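Long-range contacts in putrescine aminotransferase (Halomonas elongata DSM 2581, PDB 6GWI), which probably transfers the amino group of putrescine and related amines to a carbonyl acceptor, using pyridoxal-5'-phosphate as cofactor: residues I144-A149 with P224-G229; A219-P224 with L252-E257; G229-P234 with G374-L379. One frame throughout, in Å; residues are numbered along the deposited sequence.

In the fold
From the N terminus, strand 142-146 supplies the first half of contact 1, which closes only when the chain returns after strand 217-222. Before that closure, contact 2 opens on 219-224, so the two cross; they share P224, and strands 142-146 and 217-222 lie side by side in the parallel sheet that both reach. Contact 3 opens at G229, the last residue of contact 1, and these two run in series. It opens before 252-257 completes contact 2, so contacts 2 and 3 cross as well, and it closes far downstream on strand 376-381. The connection between strand 217-222 and helix 238-248 thereby ties the parallel sheet to the C-terminal antiparallel sheet.

Contact 1. Residues I144-A149 with P224-G229; sequences IGRENA and PVQGAG
Q226 reaches across to both R146 and N148, and its amide lies at the packed centre of this contact. Its aliphatic CG rests 3.5 Å from R146 NH2. Beyond it, OE1 stands 3.9 Å above one face of the guanidinium and offset toward the rim, the amide and guanidinium planes being turned 42° apart. The arginine chain bends at its third torsion (chi3 -56°), and one face of the guanidinium comes to lie under OE1 of Q226. On the other branch, NE2 gives a weak hydrogen bond to N148 O at 3.4 Å; its stronger partner is Q182 OE1.

N148 occupies the third position of a type II turn from R146 to A149, closed by the bond from A149 N to R146 O. With CG anti to the backbone N (chi1 -163°), the side chain extends to G229, and ND2 donates to G229 O at 3.0 Å. This acceptor lies close to the plane of the asparagine amide, and ND2 also serves Q182 OE1.

Away from this packed part, water bridges the segments at two separate places. Beside R146 and P224, one molecule accepts from R146 NH1 at 2.9 Å, in the plane of the guanidinium edge, and donates to P224 O; beside N148 and G229, another accepts from G229 N at 2.7 Å and donates to N148 O. E147, at the turn, points away and is exposed.

Polar groups therefore hold together the end of strand 142-146 and the loop after strand 217-222. R146 NH1 also bonds to Y238 OH, whereas the buried Q226 OE1 has no hydrogen-bond partner in the model. Its place over the guanidinium suggests that the positive charge partly compensates for the missing bond.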
loop_
_atom_site.group_PDB
_atom_site.type_symbol
_atom_site.label_atom_id
_atom_site.label_comp_id
_atom_site.label_asym_id
_atom_site.label_seq_id
_atom_site.Cartn_x
_atom_site.Cartn_y
_atom_site.Cartn_z
ATOM N N ILE B 144 -21.140 5.617 -4.542
ATOM C CA ILE B 144 -21.435 7.000 -4.190
ATOM C C ILE B 144 -20.568 7.378 -2.996
ATOM O O ILE B 144 -20.716 6.818 -1.905
ATOM C CB ILE B 144 -22.918 7.216 -3.883
ATOM C CG1 ILE B 144 -23.771 6.848 -5.096
ATOM C CG2 ILE B 144 -23.157 8.657 -3.473
ATOM C CD1 ILE B 144 -25.240 6.717 -4.785
ATOM N N GLY B 145 -19.650 8.322 -3.211
ATOM C CA GLY B 145 -18.947 8.986 -2.142
ATOM C C GLY B 145 -19.439 10.409 -1.950
ATOM O O GLY B 145 -20.472 10.820 -2.480
ATOM N N ARG B 146 -18.664 11.170 -1.187
ATOM C CA ARG B 146 -19.011 12.550 -0.892
ATOM C C ARG B 146 -17.888 13.482 -1.316
ATOM O O ARG B 146 -16.705 13.124 -1.280
ATOM C CB ARG B 146 -19.310 12.745 0.600
ATOM C CG ARG B 146 -20.458 11.875 1.097
ATOM C CD ARG B 146 -20.776 12.101 2.569
ATOM N NE ARG B 146 -19.614 11.893 3.429
ATOM C CZ ARG B 146 -19.661 11.866 4.757
ATOM N NH1 ARG B 146 -20.816 12.018 5.390
ATOM N NH2 ARG B 146 -18.549 11.675 5.454
ATOM N N GLU B 147 -18.282 14.677 -1.746
ATOM C CA GLU B 147 -17.321 15.741 -1.989
ATOM C C GLU B 147 -16.537 16.034 -0.715
ATOM O O GLU B 147 -17.072 15.977 0.395
ATOM C CB GLU B 147 -18.041 16.988 -2.498
ATOM C CG GLU B 147 -18.507 16.860 -3.950
ATOM C CD GLU B 147 -17.339 16.851 -4.931
ATOM O OE1 GLU B 147 -16.231 17.286 -4.542
ATOM O OE2 GLU B 147 -17.530 16.434 -6.093
ATOM N N ASN B 148 -15.249 16.326 -0.887
ATOM C CA ASN B 148 -14.322 16.600 0.206
ATOM C C ASN B 148 -14.091 15.385 1.099
ATOM O O ASN B 148 -13.594 15.520 2.223
ATOM C CB ASN B 148 -14.792 17.785 1.054
ATOM C CG ASN B 148 -13.687 18.347 1.919
ATOM O OD1 ASN B 148 -12.527 18.408 1.510
ATOM N ND2 ASN B 148 -14.039 18.752 3.132
ATOM N N ALA B 149 -14.449 14.194 0.630
ATOM C CA ALA B 149 -14.066 12.977 1.323
ATOM C C ALA B 149 -12.632 12.603 0.961
ATOM O O ALA B 149 -12.114 12.970 -0.097
ATOM C CB ALA B 149 -15.004 11.824 0.971
ATOM N N PRO B 224 -17.241 8.195 8.842
ATOM C CA PRO B 224 -18.212 8.626 9.866
ATOM C C PRO B 224 -18.057 10.095 10.216
ATOM O O PRO B 224 -19.046 10.834 10.303
ATOM C CB PRO B 224 -17.900 7.709 11.055
ATOM C CG PRO B 224 -17.292 6.493 10.439
ATOM C CD PRO B 224 -16.492 6.997 9.266
ATOM N N VAL B 225 -16.814 10.531 10.398
ATOM C CA VAL B 225 -16.448 11.936 10.510
ATOM C C VAL B 225 -15.309 12.174 9.530
ATOM O O VAL B 225 -14.342 11.404 9.504
ATOM C CB VAL B 225 -16.018 12.308 11.941
ATOM C CG1 VAL B 225 -15.414 13.700 11.973
ATOM C CG2 VAL B 225 -17.200 12.215 12.888
ATOM N N GLN B 226 -15.420 13.232 8.728
ATOM C CA GLN B 226 -14.398 13.544 7.734
ATOM C C GLN B 226 -13.144 14.080 8.420
ATOM O O GLN B 226 -13.209 15.059 9.173
ATOM C CB GLN B 226 -14.939 14.565 6.737
ATOM C CG GLN B 226 -16.027 14.031 5.824
ATOM C CD GLN B 226 -16.857 15.143 5.212
ATOM O OE1 GLN B 226 -17.932 15.475 5.714
ATOM N NE2 GLN B 226 -16.359 15.733 4.132
ATOM N N GLY B 227 -12.004 13.445 8.156
ATOM C CA GLY B 227 -10.752 13.828 8.780
ATOM C C GLY B 227 -9.942 14.820 7.972
ATOM O O GLY B 227 -9.909 16.013 8.292
ATOM N N ALA B 228 -9.273 14.330 6.923
ATOM C CA ALA B 228 -8.404 15.182 6.118
ATOM C C ALA B 228 -9.158 16.364 5.529
ATOM O O ALA B 228 -8.564 17.422 5.288
ATOM C CB ALA B 228 -7.757 14.361 5.000
ATOM N N GLY B 229 -10.458 16.204 5.284
ATOM C CA GLY B 229 -11.269 17.286 4.764
ATOM C C GLY B 229 -11.566 18.389 5.759
ATOM O O GLY B 229 -12.103 19.426 5.353
HETATM O O HOH W 1 -20.134 12.447 8.190
HETATM O O HOH W 2 -12.222 14.298 4.607
#

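Contact 2. Residues A219-P224 with L252-E257; sequences AFIAEP and LLVADE. With PLP (pyridoxal-5'-phosphate), chain D.
A219-A222 and L252-A255 are adjacent parallel strands of a beta-alpha-beta unit whose helix is 238-248, within the large-domain sheet expected of a fold-type I, class-III aminotransferase. The short strand axes approach to 4.7 Å and run 15° from parallel.

Backbone hydrogen bonds make the ladder. F220 N donates to L252 O and F220 O accepts from V254 N, both at 2.9 Å; A222 N donates to V254 O and A222 O accepts from D256 N, both at 3.0 Å. The last bond departs from the pattern, since D256 N sits 40° out of the carbonyl plane of A222 as 252-257 leaves its strand after A255. Weaker CA-H...O contacts, such as that from I221 CA to V254 O, fill in between.

Apolar side chains pair in register on both faces. On one, I221 turns CG1 anti to its backbone nitrogen (chi1 -173°), bringing it 3.7 Å from V254 CG1, while A219 and L252 meet through their CB atoms; helix 117-134 packs against this face. On the other, F220 and L253 lie side by side and point the same way, CD1 of the leucine approaching the ring obliquely, with helix 238-248 beyond.

Past the strand ends P224 packs on E257, P224 CG lying 3.6 Å from E257 OE2, whose carboxylate is held by the backbone amides of G270 and S271. The polar E223 and D256 both face pyridoxal phosphate. E223 OE2 accepts from Y150 N and OE1 from G227 N, fixing the carboxylate beside the cofactor methyl C2A. D256 OD2, hydrogen-bonded to H151 ND1 and N121 ND2, comes within 2.8 Å of the pyridine nitrogen N1.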
loop_
_atom_site.group_PDB
_atom_site.type_symbol
_atom_site.label_atom_id
_atom_site.label_comp_id
_atom_site.label_asym_id
_atom_site.label_seq_id
_atom_site.Cartn_x
_atom_site.Cartn_y
_atom_site.Cartn_z
ATOM N N ALA B 219 -22.797 0.732 -3.847
ATOM C CA ALA B 219 -22.406 1.040 -2.479
ATOM C C ALA B 219 -22.362 2.541 -2.246
ATOM O O ALA B 219 -22.186 3.335 -3.175
ATOM C CB ALA B 219 -21.034 0.431 -2.146
ATOM N N PHE B 220 -22.518 2.906 -0.976
ATOM C CA PHE B 220 -22.266 4.248 -0.463
ATOM C C PHE B 220 -21.073 4.171 0.481
ATOM O O PHE B 220 -21.037 3.313 1.369
ATOM C CB PHE B 220 -23.506 4.790 0.253
ATOM C CG PHE B 220 -23.276 6.071 1.014
ATOM C CD1 PHE B 220 -22.907 7.237 0.364
ATOM C CD2 PHE B 220 -23.466 6.110 2.386
ATOM C CE1 PHE B 220 -22.713 8.412 1.074
ATOM C CE2 PHE B 220 -23.275 7.279 3.097
ATOM C CZ PHE B 220 -22.899 8.431 2.440
ATOM N N ILE B 221 -20.085 5.034 0.265
ATOM C CA ILE B 221 -18.866 5.048 1.067
ATOM C C ILE B 221 -18.756 6.403 1.751
ATOM O O ILE B 221 -18.959 7.444 1.114
ATOM C CB ILE B 221 -17.620 4.750 0.209
ATOM C CG1 ILE B 221 -16.381 4.596 1.097
ATOM C CG2 ILE B 221 -17.399 5.850 -0.826
ATOM C CD1 ILE B 221 -15.094 4.218 0.334
ATOM N N ALA B 222 -18.432 6.391 3.043
ATOM C CA ALA B 222 -18.323 7.636 3.787
ATOM C C ALA B 222 -17.462 7.438 5.025
ATOM O O ALA B 222 -17.482 6.369 5.640
ATOM C CB ALA B 222 -19.711 8.154 4.189
ATOM N N GLU B 223 -16.691 8.468 5.365
ATOM C CA GLU B 223 -16.072 8.548 6.684
ATOM C C GLU B 223 -17.152 8.896 7.704
ATOM O O GLU B 223 -17.948 9.808 7.454
ATOM C CB GLU B 223 -14.976 9.617 6.706
ATOM C CG GLU B 223 -13.900 9.475 5.631
ATOM C CD GLU B 223 -13.138 10.774 5.393
ATOM O OE1 GLU B 223 -12.336 11.181 6.262
ATOM O OE2 GLU B 223 -13.357 11.401 4.336
ATOM N N PRO B 224 -17.241 8.195 8.842
ATOM C CA PRO B 224 -18.212 8.626 9.866
ATOM C C PRO B 224 -18.057 10.095 10.216
ATOM O O PRO B 224 -19.046 10.834 10.303
ATOM C CB PRO B 224 -17.900 7.709 11.055
ATOM C CG PRO B 224 -17.292 6.493 10.439
ATOM C CD PRO B 224 -16.492 6.997 9.266
ATOM N N LEU B 252 -24.734 -1.485 -0.480
ATOM C CA LEU B 252 -23.776 -1.749 0.582
ATOM C C LEU B 252 -23.333 -0.445 1.234
ATOM O O LEU B 252 -23.218 0.596 0.579
ATOM C CB LEU B 252 -22.557 -2.494 0.040
ATOM C CG LEU B 252 -22.804 -3.874 -0.567
ATOM C CD1 LEU B 252 -21.526 -4.401 -1.187
ATOM C CD2 LEU B 252 -23.313 -4.846 0.486
ATOM N N LEU B 253 -23.043 -0.519 2.529
ATOM C CA LEU B 253 -22.506 0.605 3.284
ATOM C C LEU B 253 -21.040 0.333 3.582
ATOM O O LEU B 253 -20.709 -0.682 4.204
ATOM C CB LEU B 253 -23.279 0.821 4.586
ATOM C CG LEU B 253 -22.714 1.884 5.531
ATOM C CD1 LEU B 253 -22.687 3.247 4.883
ATOM C CD2 LEU B 253 -23.524 1.932 6.819
ATOM N N VAL B 254 -20.173 1.239 3.141
ATOM C CA VAL B 254 -18.753 1.200 3.464
ATOM C C VAL B 254 -18.467 2.376 4.388
ATOM O O VAL B 254 -18.568 3.540 3.978
ATOM C CB VAL B 254 -17.868 1.262 2.212
ATOM C CG1 VAL B 254 -16.394 1.168 2.603
ATOM C CG2 VAL B 254 -18.243 0.158 1.237
ATOM N N ALA B 255 -18.113 2.079 5.632
ATOM C CA ALA B 255 -17.689 3.088 6.595
ATOM C C ALA B 255 -16.163 3.090 6.619
ATOM O O ALA B 255 -15.545 2.122 7.074
ATOM C CB ALA B 255 -18.273 2.804 7.976
ATOM N N ASP B 256 -15.556 4.162 6.113
ATOM C CA ASP B 256 -14.098 4.272 6.087
ATOM C C ASP B 256 -13.628 4.673 7.481
ATOM O O ASP B 256 -13.787 5.828 7.890
ATOM C CB ASP B 256 -13.645 5.282 5.037
ATOM C CG ASP B 256 -12.128 5.302 4.855
ATOM O OD1 ASP B 256 -11.403 4.881 5.779
ATOM O OD2 ASP B 256 -11.658 5.758 3.790
ATOM N N GLU B 257 -13.046 3.716 8.206
ATOM C CA GLU B 257 -12.657 3.885 9.600
ATOM C C GLU B 257 -11.160 4.122 9.767
ATOM O O GLU B 257 -10.619 3.904 10.856
ATOM C CB GLU B 257 -13.074 2.658 10.413
ATOM C CG GLU B 257 -14.564 2.445 10.503
ATOM C CD GLU B 257 -15.209 3.315 11.561
ATOM O OE1 GLU B 257 -14.484 4.075 12.241
ATOM O OE2 GLU B 257 -16.443 3.232 11.718
HETATM N N1 PLP D . -9.149 6.763 4.379
HETATM C C2 PLP D . -9.143 7.800 5.287
HETATM C C2A PLP D . -10.429 8.231 5.938
HETATM C C3 PLP D . -7.946 8.440 5.597
HETATM O O3 PLP D . -7.962 9.468 6.503
HETATM C C4 PLP D . -6.742 8.039 5.008
HETATM C C4A PLP D . -5.474 8.253 5.793
HETATM C C5 PLP D . -6.772 6.991 4.082
HETATM C C6 PLP D . -7.974 6.360 3.778
HETATM C C5A PLP D . -5.514 6.512 3.391
HETATM O O4P PLP D . -4.705 5.727 4.236
HETATM P P PLP D . -3.164 5.504 3.825
HETATM O O1P PLP D . -3.101 4.843 2.468
HETATM O O2P PLP D . -2.494 4.647 4.873
HETATM O O3P PLP D . -2.477 6.844 3.761
#

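Contact 3. Residues G229-P234 with G374-L379; sequences GGAIMP and GLMGAL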
loop_
_atom_site.group_PDB
_atom_site.type_symbol
_atom_site.label_atom_id
_atom_site.label_comp_id
_atom_site.label_asym_id
_atom_site.label_seq_id
_atom_site.Cartn_x
_atom_site.Cartn_y
_atom_site.Cartn_z
ATOM N N GLY B 229 -10.458 16.204 5.284
ATOM C CA GLY B 229 -11.269 17.286 4.764
ATOM C C GLY B 229 -11.566 18.389 5.759
ATOM O O GLY B 229 -12.103 19.426 5.353
ATOM N N GLY B 230 -11.238 18.196 7.037
ATOM C CA GLY B 230 -11.330 19.277 7.999
ATOM C C GLY B 230 -12.011 18.954 9.314
ATOM O O GLY B 230 -12.601 19.845 9.934
ATOM N N ALA B 231 -11.941 17.700 9.757
ATOM C CA ALA B 231 -12.541 17.274 11.022
ATOM C C ALA B 231 -13.986 17.762 11.128
ATOM O O ALA B 231 -14.372 18.475 12.054
ATOM C CB ALA B 231 -11.713 17.762 12.214
ATOM N N ILE B 232 -14.781 17.362 10.143
ATOM C CA ILE B 232 -16.142 17.855 9.978
ATOM C C ILE B 232 -17.081 16.822 10.587
ATOM O O ILE B 232 -17.386 15.799 9.970
ATOM C CB ILE B 232 -16.470 18.117 8.505
ATOM C CG1 ILE B 232 -15.455 19.101 7.920
ATOM C CG2 ILE B 232 -17.892 18.649 8.363
ATOM C CD1 ILE B 232 -15.609 19.329 6.447
ATOM N N MET B 233 -17.535 17.082 11.801
ATOM C CA MET B 233 -18.573 16.250 12.395
ATOM C C MET B 233 -19.926 16.642 11.813
ATOM O O MET B 233 -20.250 17.834 11.767
ATOM C CB MET B 233 -18.585 16.404 13.910
ATOM C CG MET B 233 -17.253 16.072 14.562
ATOM S SD MET B 233 -16.440 17.521 15.255
ATOM C CE MET B 233 -14.763 16.920 15.448
ATOM N N PRO B 234 -20.733 15.690 11.356
ATOM C CA PRO B 234 -22.018 16.044 10.754
ATOM C C PRO B 234 -23.027 16.422 11.821
ATOM O O PRO B 234 -22.829 16.126 13.009
ATOM C CB PRO B 234 -22.430 14.757 10.026
ATOM C CG PRO B 234 -21.834 13.674 10.852
ATOM C CD PRO B 234 -20.530 14.227 11.390
ATOM N N GLY B 374 -14.590 13.240 20.960
ATOM C CA GLY B 374 -13.453 12.467 21.428
ATOM C C GLY B 374 -12.222 13.348 21.457
ATOM O O GLY B 374 -12.233 14.443 22.031
ATOM N N LEU B 375 -11.139 12.886 20.837
ATOM C CA LEU B 375 -9.916 13.677 20.715
ATOM C C LEU B 375 -9.665 14.099 19.267
ATOM O O LEU B 375 -8.536 14.063 18.774
ATOM C CB LEU B 375 -8.722 12.912 21.282
ATOM C CG LEU B 375 -8.726 12.789 22.812
ATOM C CD1 LEU B 375 -7.609 11.875 23.292
ATOM C CD2 LEU B 375 -8.622 14.153 23.498
ATOM N N MET B 376 -10.726 14.516 18.581
ATOM C CA MET B 376 -10.636 15.232 17.315
ATOM C C MET B 376 -11.300 16.586 17.519
ATOM O O MET B 376 -12.412 16.655 18.053
ATOM C CB MET B 376 -11.326 14.473 16.177
ATOM C CG MET B 376 -11.195 15.142 14.807
ATOM S SD MET B 376 -12.147 14.338 13.493
ATOM C CE MET B 376 -11.524 12.660 13.575
ATOM N N GLY B 377 -10.629 17.654 17.099
ATOM C CA GLY B 377 -11.158 18.988 17.285
ATOM C C GLY B 377 -10.825 19.874 16.104
ATOM O O GLY B 377 -9.897 19.607 15.337
ATOM N N ALA B 378 -11.608 20.942 15.970
ATOM C CA ALA B 378 -11.406 21.894 14.889
ATOM C C ALA B 378 -11.828 23.287 15.331
ATOM O O ALA B 378 -12.708 23.448 16.181
ATOM C CB ALA B 378 -12.188 21.487 13.634
ATOM N N LEU B 379 -11.178 24.290 14.741
ATOM C CA LEU B 379 -11.564 25.687 14.877
ATOM C C LEU B 379 -11.826 26.277 13.498
ATOM O O LEU B 379 -11.144 25.935 12.526
ATOM C CB LEU B 379 -10.478 26.524 15.560
ATOM C CG LEU B 379 -9.915 26.069 16.903
ATOM C CD1 LEU B 379 -8.712 26.927 17.264
ATOM C CD2 LEU B 379 -10.973 26.134 17.997
#
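M376 meets A231 and M233 along most of its length, and the contact is largely apolar, with no hydrogen bond between the two segments. At the root, M376 CB has M233 CE as its nearest neighbour, 4.3 Å away. The first torsion sets CG anti to the backbone N (chi1 -177°), and CG lies 3.7 Å from A231 CB and 4.0 Å from M233 CE. The sulfur carries on over the same alanine, with SD 3.7 Å from A231 CB, and also touches V225 CG1. A bend at the third torsion (chi3 -56°) swings the terminal methyl CE away from A231; the nearest atoms of this side chain and the cofactor remain about 9 Å apart.

M233 slides past M376 in the opposite direction. Its own chain bends at the second torsion, and the methyl CE arrives 3.5 Å from M376 O. Further along the strand, A378 CB reaches A231 CB at 4.0 Å. A231 CB thus meets M376 and A378, two residues apart on the same side of the strand.

The loop crosses the strand instead of adding to the sheet, their directions being 113° apart. R371 of the adjoining strand 367-373 binds the carbonyls of G230 and A231, and I420 of strand 418-421 also touches A231. The loop before helix 238-248 thus rests against the antiparallel sheet, while L375 and L379 pack on helix 342-359.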